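Local coordinates for protein lactaldehyde dehydrogenase (PDB 3PQA) that oxidises lactaldehyde to lactate with NAD, a step in coenzyme F420 biosynthesis, and works as a homotetramer of the aldehyde dehydrogenase family, at residues 58-63 with 185-190; 179-184 with 189-194; 266-271 with 351-356; 300-305 with 311-316. All coordinates share one frame; numbering follows the deposited sequence.

Contact 1: 58-63 with 185-190; sequences RYNILM and KKYNVP
A water joins N60 to Y187: it donates to N60 O and is hydrogen-bonded to the phenol as well, its oxygen lying 2.8 Å from both N60 O and Y187 OH. Beside this bridge the ring of Y187 lies over the N60 side chain, a CH-pi contact with N60 CB 3.7 Å from the Y187 ring centroid and 18° off the normal. The fit is offset toward the rim, so N60 CB comes to 3.5 Å from Y187 CZ. With CG anti to its carbonyl carbon (chi1 -73°), N60 carries its amide past CE2, the amide plane turned 27° from the ring. K186 CG covers the opposite face. Y187 sits where helix 171-186 ends in a Schellman motif; N188, with positive phi, is the C-prime residue, and its N bonds back to K185 O. Trimming Y187 to an alanine would probably leave N60 CB without its aromatic cover and would take away the phenol OH to which the water bonds. Deeper in, I61 CG1 approaches Y187 CD1 obliquely at 4.0 Å, and the same isoleucine extends CD1 to V189 CG2, 3.9 Å away. I61 and V189 both also rest on L53.

Contact 2: 179-184 with 189-194; sequences IIENAL and VPLGVY
L184 leads a tight apolar cluster against V189, V193 and Y194, whereas E181 and L191 close the outer, more exposed side. The arrangement belongs to a beta-alpha-beta crossover: helix 171-186 follows strand 160-165, and the 189-194 loop doubles back along the helix to deliver the chain into strand 194-196, parallel to the first. Backbone bonds between V193 and I161 tie the returning chain to strand 160-165.

In the packed part, L184 holds CG anti to its carbonyl carbon (chi1 -67°), which sends both methyls into the loop. L184 CD1 lies 3.6 Å from V193 CG2, and L184 CD2 meets V189 CG1 at 3.8 Å. That V193 methyl sits between its own backbone N and carbonyl carbon, and touches both L184 methyls. One turn earlier, I180 crosses Y194 at about a right angle and sets CD1 over the centre of the ring, 3.9 Å from the Y194 centroid, while its CG2 lies against the CG-CD2 side. The phenol OH beyond is bonded to H163 ND1.

On the solvent side the contact thins to a few aliphatic carbons. Both L191 methyls reach E181 CG, with L191 CD1 3.6 Å from it, and the extended glutamate carries its carboxylate on to a salt bridge with K185. Back on the buried side, at the helix end, V189 N bonds L184 O over 2.9 Å; the bond is nearly straight at 174°, although the donor stands above the carbonyl plane, 35° out of it.

Contact 3: 266-271 with 351-356; sequences GSFIYA and FYPTIL
F268 makes nearly all of the contact that 266-271 offers to P353 and I355, and the residue before it helps to set its ring. S267 places CB over the centre of the F268 ring, 3.5 Å above the ring plane, and sends its hydroxyl back to L263 O within the helix. F268 follows, with CG anti to the carbonyl carbon (chi1 -57°), and its ring heads into the 351-356 chain. On the face opposite S267 it receives P353: P353 CB is 4.2 Å from the F268 centroid and 25° off the normal, a CH-pi contact displaced toward CE1, where F268 CE1 and P353 CB are 3.8 Å apart. I355 comes instead at the edge, with its CG1 4.3 Å from F268 CZ and near the ring plane. P372, I374 and A299 also pack on this phenylalanine. Replacement of F268 by an alanine would probably open a gap between P353 and S267 and take from I355 CG1 the ring edge it lies against. Beyond F268 the helix is left, and A271 N returns a weak bond to F268 O. Within 351-356, T354 OG1 donates to Y352 O at 2.7 Å and also pairs with G344 N. Helix 256-268 connects parallel strands 246-250 and 278-284 as a beta-alpha-beta crossover, and F268 at its end packs on broken strand 350-357 of the same mixed sheet, the architecture of the alpha/beta catalytic domain of aldehyde dehydrogenases.

Contact 4: 300-305 with 311-316; sequences KVLNVG and KTDVGP
D313 holds N303 at both backbone ends, by its carboxylate at N303 N and by its own backbone N at N303 O. Its CB lies close to the latter oxygen, 3.4 Å from N303 O, without bonding it. CG, anti to the carbonyl carbon of D313 (chi1 -66°), passes N303 N, and at the tip OD2 accepts the amide: N303 N to D313 OD2 is 2.8 Å and almost straight at 176°. The donor meets the anti side of the carboxylate, slightly out of its plane. The same oxygen rests near L302 CA and the L302 methyl CD2, so an apolar neighbour lines one flank of the charge.

N303 O is gripped in turn by two amides. D313 N reaches it at 2.7 Å, in the carbonyl plane on a lone pair, and V314 N at 2.9 Å from a more tilted position. The N303 side chain makes a longer link, its ND2 giving a bond of 3.3 Å to K311 O, with its amide nearly parallel to the D313 carboxylate, the planes 7° apart. Farther along, G305 N bonds V314 O at 2.9 Å.

Apolar groups back this backbone network. L302 CD1 approaches V314 CG2 at 4.2 Å, and V304 CG2 lies beside V314 CB while its side chain also packs on Y352 and P353. The bonds on both sides of V314, to N303 O and from G305 N, follow the pattern of a parallel beta bridge, a single one between V304 and V314, which draws together two parts of the irregular loop between helix 288-300 and helix 320-335.

How the contacts relate
The four contacts form two pairs on distant parts of the chain, contacts 1 and 4 having centres about 41 Å apart. Contacts 1 and 2 share helix 171-186 and residues V189 and P190, with centres about 7 Å apart; contact 2 is the more buried, and contact 1 lies nearer the surface, where a water bridges the two segments. Contacts 3 and 4 touch through P353 and V304 and through F268 and L302, about 10 Å between centres, and contact 4 falls within the chain span between the two segments of contact 3. Buried contacts 2 and 3 rely mainly on apolar and CH-pi packing, whereas contact 4, partly exposed and without regular structure, rests on hydrogen bonds.

Contact 1: 58-63 with 185-190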
# COMPACT_ATOMS: atom_id res chain seq x y z
N ARG B 58 8.59 -6.99 21.64
CA ARG B 58 9.04 -5.73 21.06
C ARG B 58 8.08 -4.58 21.35
O ARG B 58 8.51 -3.49 21.75
CB ARG B 58 9.27 -5.87 19.55
CG ARG B 58 10.58 -6.54 19.18
CD ARG B 58 10.62 -6.86 17.70
NE ARG B 58 9.88 -8.08 17.38
CZ ARG B 58 9.54 -8.45 16.15
NH1 ARG B 58 8.89 -9.60 15.96
NH2 ARG B 58 9.84 -7.68 15.10
N TYR B 59 6.78 -4.83 21.16
CA TYR B 59 5.75 -3.84 21.44
C TYR B 59 5.87 -3.39 22.91
O TYR B 59 5.91 -2.18 23.20
CB TYR B 59 4.37 -4.43 21.14
CG TYR B 59 3.22 -3.55 21.58
CD1 TYR B 59 2.69 -2.58 20.73
CD2 TYR B 59 2.65 -3.70 22.85
CE1 TYR B 59 1.63 -1.77 21.14
CE2 TYR B 59 1.60 -2.90 23.27
CZ TYR B 59 1.09 -1.94 22.41
OH TYR B 59 0.06 -1.14 22.84
N ASN B 60 5.92 -4.36 23.82
CA ASN B 60 5.98 -4.05 25.24
C ASN B 60 7.20 -3.23 25.62
O ASN B 60 7.09 -2.27 26.39
CB ASN B 60 5.93 -5.33 26.08
CG ASN B 60 4.54 -5.95 26.11
OD1 ASN B 60 3.54 -5.27 25.84
ND2 ASN B 60 4.46 -7.25 26.42
N ILE B 61 8.36 -3.61 25.07
CA ILE B 61 9.62 -2.90 25.34
C ILE B 61 9.53 -1.46 24.86
O ILE B 61 9.87 -0.52 25.58
CB ILE B 61 10.82 -3.60 24.67
CG1 ILE B 61 11.14 -4.91 25.39
CG2 ILE B 61 12.06 -2.68 24.67
CD1 ILE B 61 12.02 -5.83 24.57
N LEU B 62 9.03 -1.28 23.63
CA LEU B 62 8.89 0.06 23.07
C LEU B 62 7.92 0.94 23.90
O LEU B 62 8.22 2.10 24.21
CB LEU B 62 8.47 -0.01 21.59
CG LEU B 62 9.59 -0.60 20.70
CD1 LEU B 62 9.07 -1.04 19.33
CD2 LEU B 62 10.78 0.37 20.54
N MET B 63 6.77 0.37 24.28
CA MET B 63 5.80 1.09 25.09
C MET B 63 6.35 1.45 26.47
O MET B 63 6.09 2.55 26.98
CB MET B 63 4.48 0.32 25.22
CG MET B 63 3.67 0.29 23.92
SD MET B 63 3.25 1.92 23.25
CE MET B 63 2.12 2.54 24.47
N LYS B 185 15.24 -5.50 31.00
CA LYS B 185 15.17 -6.28 32.24
C LYS B 185 13.74 -6.71 32.57
O LYS B 185 13.50 -7.87 32.92
CB LYS B 185 15.76 -5.48 33.40
CG LYS B 185 17.26 -5.45 33.38
CD LYS B 185 17.83 -4.65 34.54
CE LYS B 185 19.35 -4.78 34.57
NZ LYS B 185 19.99 -3.56 35.13
N LYS B 186 12.81 -5.76 32.46
CA LYS B 186 11.40 -6.01 32.75
C LYS B 186 10.83 -7.17 31.92
O LYS B 186 10.05 -7.96 32.43
CB LYS B 186 10.60 -4.73 32.51
CG LYS B 186 9.12 -4.80 32.83
CD LYS B 186 8.48 -3.42 32.71
CE LYS B 186 6.97 -3.47 32.95
NZ LYS B 186 6.66 -3.82 34.36
N TYR B 187 11.26 -7.27 30.66
CA TYR B 187 10.71 -8.27 29.73
C TYR B 187 11.68 -9.41 29.42
O TYR B 187 11.51 -10.12 28.43
CB TYR B 187 10.15 -7.58 28.48
CG TYR B 187 8.99 -6.66 28.81
CD1 TYR B 187 9.15 -5.28 28.87
CD2 TYR B 187 7.73 -7.19 29.11
CE1 TYR B 187 8.08 -4.44 29.21
CE2 TYR B 187 6.66 -6.37 29.45
CZ TYR B 187 6.84 -5.00 29.49
OH TYR B 187 5.77 -4.19 29.82
N ASN B 188 12.68 -9.57 30.30
CA ASN B 188 13.64 -10.68 30.28
C ASN B 188 14.46 -10.84 29.00
O ASN B 188 14.70 -11.95 28.52
CB ASN B 188 12.96 -11.99 30.69
CG ASN B 188 12.28 -11.88 32.02
OD1 ASN B 188 12.84 -11.33 32.97
ND2 ASN B 188 11.05 -12.37 32.10
N VAL B 189 14.91 -9.71 28.46
CA VAL B 189 15.76 -9.71 27.30
C VAL B 189 17.17 -9.33 27.75
O VAL B 189 17.32 -8.41 28.56
CB VAL B 189 15.24 -8.71 26.23
CG1 VAL B 189 16.16 -8.66 25.01
CG2 VAL B 189 13.81 -9.09 25.82
N PRO B 190 18.20 -10.05 27.25
CA PRO B 190 19.57 -9.71 27.60
C PRO B 190 19.90 -8.25 27.30
O PRO B 190 19.46 -7.71 26.28
CB PRO B 190 20.41 -10.62 26.69
CG PRO B 190 19.53 -11.77 26.40
CD PRO B 190 18.12 -11.28 26.44
O HOH W 1 4.91 -2.01 28.20

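Contact 2: 179-184 with 189-194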
# COMPACT_ATOMS: atom_id res chain seq x y z
N ILE B 179 17.10 3.78 30.68
CA ILE B 179 15.68 3.52 30.40
C ILE B 179 15.48 2.26 29.54
O ILE B 179 14.62 1.42 29.85
CB ILE B 179 15.00 4.76 29.75
CG1 ILE B 179 14.71 5.82 30.81
CG2 ILE B 179 13.71 4.37 29.00
CD1 ILE B 179 14.30 7.18 30.25
N ILE B 180 16.28 2.12 28.47
CA ILE B 180 16.24 0.93 27.61
C ILE B 180 16.62 -0.31 28.42
O ILE B 180 15.93 -1.33 28.36
CB ILE B 180 17.16 1.08 26.37
CG1 ILE B 180 16.61 2.16 25.44
CG2 ILE B 180 17.31 -0.27 25.61
CD1 ILE B 180 17.59 2.74 24.44
N GLU B 181 17.70 -0.21 29.20
CA GLU B 181 18.11 -1.30 30.11
C GLU B 181 16.96 -1.74 31.04
O GLU B 181 16.72 -2.93 31.21
CB GLU B 181 19.36 -0.88 30.89
CG GLU B 181 19.89 -1.93 31.86
CD GLU B 181 21.08 -1.44 32.68
OE1 GLU B 181 21.88 -0.62 32.17
OE2 GLU B 181 21.20 -1.87 33.85
N ASN B 182 16.25 -0.78 31.63
CA ASN B 182 15.10 -1.10 32.50
C ASN B 182 14.00 -1.88 31.78
O ASN B 182 13.43 -2.83 32.33
CB ASN B 182 14.50 0.17 33.10
CG ASN B 182 15.42 0.85 34.09
OD1 ASN B 182 16.28 0.21 34.70
ND2 ASN B 182 15.26 2.15 34.25
N ALA B 183 13.70 -1.46 30.55
CA ALA B 183 12.69 -2.13 29.73
C ALA B 183 13.10 -3.54 29.36
O ALA B 183 12.28 -4.47 29.39
CB ALA B 183 12.43 -1.33 28.48
N LEU B 184 14.37 -3.71 28.99
CA LEU B 184 14.90 -5.02 28.64
C LEU B 184 14.82 -5.98 29.83
O LEU B 184 14.35 -7.11 29.70
CB LEU B 184 16.34 -4.91 28.12
CG LEU B 184 16.52 -4.19 26.77
CD1 LEU B 184 18.00 -4.02 26.43
CD2 LEU B 184 15.77 -4.91 25.63
N VAL B 189 14.91 -9.71 28.46
CA VAL B 189 15.76 -9.71 27.30
C VAL B 189 17.17 -9.33 27.75
O VAL B 189 17.32 -8.41 28.56
CB VAL B 189 15.24 -8.71 26.23
CG1 VAL B 189 16.16 -8.66 25.01
CG2 VAL B 189 13.81 -9.09 25.82
N PRO B 190 18.20 -10.05 27.25
CA PRO B 190 19.57 -9.71 27.60
C PRO B 190 19.90 -8.25 27.30
O PRO B 190 19.46 -7.71 26.28
CB PRO B 190 20.41 -10.62 26.69
CG PRO B 190 19.53 -11.77 26.40
CD PRO B 190 18.12 -11.28 26.44
N LEU B 191 20.68 -7.64 28.18
CA LEU B 191 21.06 -6.23 28.04
C LEU B 191 21.94 -6.00 26.83
O LEU B 191 21.98 -4.89 26.28
CB LEU B 191 21.76 -5.73 29.30
CG LEU B 191 20.97 -5.79 30.61
CD1 LEU B 191 21.74 -5.01 31.69
CD2 LEU B 191 19.56 -5.25 30.44
N GLY B 192 22.63 -7.06 26.40
CA GLY B 192 23.55 -7.00 25.26
C GLY B 192 22.95 -6.70 23.90
O GLY B 192 23.69 -6.49 22.94
N VAL B 193 21.63 -6.68 23.81
CA VAL B 193 20.95 -6.33 22.56
C VAL B 193 21.04 -4.83 22.20
O VAL B 193 20.92 -4.46 21.03
CB VAL B 193 19.46 -6.80 22.51
CG1 VAL B 193 19.33 -8.29 22.80
CG2 VAL B 193 18.59 -5.96 23.44
N TYR B 194 21.26 -3.99 23.22
CA TYR B 194 21.47 -2.56 23.02
C TYR B 194 22.71 -2.10 23.78
O TYR B 194 22.84 -2.37 24.98
CB TYR B 194 20.25 -1.74 23.45
CG TYR B 194 20.57 -0.26 23.46
CD1 TYR B 194 20.50 0.49 22.28
CD2 TYR B 194 21.02 0.37 24.63
CE1 TYR B 194 20.84 1.84 22.28
CE2 TYR B 194 21.36 1.71 24.64
CZ TYR B 194 21.28 2.45 23.47
OH TYR B 194 21.62 3.79 23.48

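Contact 3: 266-271 with 351-356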
# COMPACT_ATOMS: atom_id res chain seq x y z
N GLY B 266 12.09 29.34 12.10
CA GLY B 266 12.99 28.52 11.28
C GLY B 266 14.44 28.97 11.36
O GLY B 266 15.37 28.15 11.29
N SER B 267 14.63 30.28 11.53
CA SER B 267 15.96 30.87 11.64
C SER B 267 16.59 30.66 13.01
O SER B 267 17.81 30.47 13.10
CB SER B 267 15.88 32.38 11.37
OG SER B 267 15.60 32.61 10.01
N PHE B 268 15.78 30.70 14.06
CA PHE B 268 16.35 30.88 15.40
C PHE B 268 16.07 29.80 16.43
O PHE B 268 16.72 29.77 17.47
CB PHE B 268 16.06 32.29 15.93
CG PHE B 268 16.57 33.38 15.01
CD1 PHE B 268 17.94 33.48 14.72
CD2 PHE B 268 15.70 34.28 14.41
CE1 PHE B 268 18.43 34.46 13.87
CE2 PHE B 268 16.18 35.29 13.56
CZ PHE B 268 17.56 35.37 13.29
N ILE B 269 15.13 28.90 16.15
CA ILE B 269 14.99 27.69 16.96
C ILE B 269 16.35 27.00 17.15
O ILE B 269 17.11 26.84 16.19
CB ILE B 269 13.95 26.71 16.35
CG1 ILE B 269 12.53 27.18 16.68
CG2 ILE B 269 14.17 25.25 16.83
CD1 ILE B 269 12.12 27.00 18.15
N TYR B 270 16.62 26.60 18.39
CA TYR B 270 17.90 25.99 18.82
C TYR B 270 19.13 26.72 18.25
O TYR B 270 20.12 26.09 17.87
CB TYR B 270 17.92 24.46 18.58
CG TYR B 270 19.07 23.75 19.30
CD1 TYR B 270 19.37 24.03 20.63
CD2 TYR B 270 19.85 22.81 18.63
CE1 TYR B 270 20.42 23.38 21.29
CE2 TYR B 270 20.91 22.16 19.28
CZ TYR B 270 21.19 22.45 20.60
OH TYR B 270 22.24 21.81 21.23
N ALA B 271 19.06 28.05 18.23
CA ALA B 271 20.17 28.90 17.77
C ALA B 271 20.64 28.54 16.35
O ALA B 271 21.82 28.68 16.02
CB ALA B 271 21.34 28.85 18.78
N PHE B 351 25.81 33.16 20.83
CA PHE B 351 25.85 33.90 19.57
C PHE B 351 24.51 34.57 19.33
O PHE B 351 23.46 33.91 19.30
CB PHE B 351 26.22 32.99 18.40
CG PHE B 351 26.95 33.70 17.30
CD1 PHE B 351 26.27 34.55 16.44
CD2 PHE B 351 28.33 33.55 17.16
CE1 PHE B 351 26.94 35.23 15.43
CE2 PHE B 351 29.02 34.24 16.16
CZ PHE B 351 28.32 35.08 15.29
N TYR B 352 24.54 35.89 19.12
CA TYR B 352 23.29 36.64 19.01
C TYR B 352 22.68 36.53 17.62
O TYR B 352 23.40 36.40 16.62
CB TYR B 352 23.52 38.11 19.43
CG TYR B 352 23.73 38.19 20.93
CD1 TYR B 352 24.95 37.82 21.50
CD2 TYR B 352 22.69 38.58 21.77
CE1 TYR B 352 25.13 37.85 22.88
CE2 TYR B 352 22.86 38.62 23.15
CZ TYR B 352 24.08 38.25 23.70
OH TYR B 352 24.26 38.29 25.06
N PRO B 353 21.33 36.56 17.54
CA PRO B 353 20.64 36.59 16.25
C PRO B 353 21.31 37.60 15.30
O PRO B 353 21.45 38.78 15.64
CB PRO B 353 19.22 36.99 16.63
CG PRO B 353 19.03 36.29 17.95
CD PRO B 353 20.37 36.44 18.65
N THR B 354 21.73 37.09 14.14
CA THR B 354 22.54 37.85 13.19
C THR B 354 21.88 37.79 11.80
O THR B 354 21.50 36.71 11.33
CB THR B 354 23.99 37.32 13.16
OG1 THR B 354 24.60 37.57 14.44
CG2 THR B 354 24.83 37.98 12.08
N ILE B 355 21.72 38.95 11.18
CA ILE B 355 21.03 39.04 9.90
C ILE B 355 21.86 39.94 9.00
O ILE B 355 22.30 41.01 9.42
CB ILE B 355 19.63 39.64 10.08
CG1 ILE B 355 18.81 38.81 11.09
CG2 ILE B 355 18.90 39.77 8.73
CD1 ILE B 355 17.48 39.43 11.45
N LEU B 356 22.09 39.49 7.77
CA LEU B 356 22.81 40.28 6.79
C LEU B 356 22.06 40.28 5.47
O LEU B 356 21.43 39.29 5.12
CB LEU B 356 24.21 39.71 6.53
CG LEU B 356 25.24 39.67 7.66
CD1 LEU B 356 25.10 38.39 8.47
CD2 LEU B 356 26.63 39.76 7.08

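Contact 4: 300-305 with 311-316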
# COMPACT_ATOMS: atom_id res chain seq x y z
N LYS B 300 14.97 41.22 16.83
CA LYS B 300 15.46 42.13 17.88
C LYS B 300 14.99 41.84 19.29
O LYS B 300 15.71 42.10 20.25
CB LYS B 300 15.02 43.56 17.56
CG LYS B 300 15.96 44.34 16.71
CD LYS B 300 15.51 45.79 16.67
CE LYS B 300 16.39 46.60 15.74
NZ LYS B 300 15.84 47.97 15.56
N VAL B 301 13.76 41.36 19.40
CA VAL B 301 13.11 41.22 20.70
C VAL B 301 13.25 39.81 21.29
O VAL B 301 12.70 39.53 22.35
CB VAL B 301 11.62 41.68 20.66
CG1 VAL B 301 11.52 43.14 20.21
CG2 VAL B 301 10.78 40.77 19.77
N LEU B 302 13.98 38.94 20.60
CA LEU B 302 14.25 37.60 21.11
C LEU B 302 15.10 37.66 22.38
O LEU B 302 16.00 38.49 22.49
CB LEU B 302 14.92 36.72 20.05
CG LEU B 302 14.17 36.41 18.75
CD1 LEU B 302 15.12 35.73 17.76
CD2 LEU B 302 12.92 35.55 18.98
N ASN B 303 14.78 36.80 23.33
CA ASN B 303 15.55 36.71 24.56
C ASN B 303 16.67 35.71 24.42
O ASN B 303 16.45 34.49 24.27
CB ASN B 303 14.66 36.40 25.77
CG ASN B 303 13.63 37.48 26.04
OD1 ASN B 303 13.94 38.67 26.05
ND2 ASN B 303 12.39 37.06 26.28
N VAL B 304 17.89 36.24 24.47
CA VAL B 304 19.10 35.47 24.30
C VAL B 304 19.72 35.29 25.67
O VAL B 304 20.00 36.26 26.36
CB VAL B 304 20.07 36.21 23.35
CG1 VAL B 304 21.31 35.37 23.05
CG2 VAL B 304 19.35 36.62 22.06
N GLY B 305 19.95 34.05 26.09
CA GLY B 305 20.48 33.83 27.43
C GLY B 305 20.48 32.39 27.90
O GLY B 305 20.61 31.47 27.09
N LYS B 311 12.09 32.06 30.13
CA LYS B 311 11.90 33.17 29.19
C LYS B 311 12.84 33.13 27.98
O LYS B 311 12.63 33.86 27.00
CB LYS B 311 12.04 34.52 29.90
CG LYS B 311 11.19 34.71 31.16
CD LYS B 311 11.21 36.19 31.57
CE LYS B 311 11.08 36.39 33.07
NZ LYS B 311 9.69 36.15 33.56
N THR B 312 13.87 32.29 28.03
CA THR B 312 14.91 32.28 27.00
C THR B 312 14.39 31.75 25.65
O THR B 312 13.78 30.67 25.59
CB THR B 312 16.16 31.51 27.45
OG1 THR B 312 16.80 32.22 28.52
CG2 THR B 312 17.15 31.35 26.31
N ASP B 313 14.62 32.52 24.60
CA ASP B 313 14.26 32.11 23.24
C ASP B 313 15.44 31.45 22.54
O ASP B 313 15.26 30.50 21.79
CB ASP B 313 13.81 33.31 22.40
CG ASP B 313 12.53 33.92 22.90
OD1 ASP B 313 11.54 33.18 23.12
OD2 ASP B 313 12.50 35.16 23.07
N VAL B 314 16.64 31.98 22.80
CA VAL B 314 17.88 31.54 22.13
C VAL B 314 18.99 31.30 23.15
O VAL B 314 19.41 32.23 23.85
CB VAL B 314 18.37 32.60 21.09
CG1 VAL B 314 19.64 32.13 20.37
CG2 VAL B 314 17.27 32.92 20.10
N GLY B 315 19.46 30.06 23.23
CA GLY B 315 20.60 29.71 24.07
C GLY B 315 21.92 29.75 23.31
O GLY B 315 21.98 30.24 22.17
N PRO B 316 22.99 29.22 23.92
CA PRO B 316 24.30 29.26 23.29
C PRO B 316 24.46 28.23 22.16
O PRO B 316 23.69 27.26 22.07
CB PRO B 316 25.23 28.89 24.44
CG PRO B 316 24.41 27.90 25.24
CD PRO B 316 23.01 28.46 25.19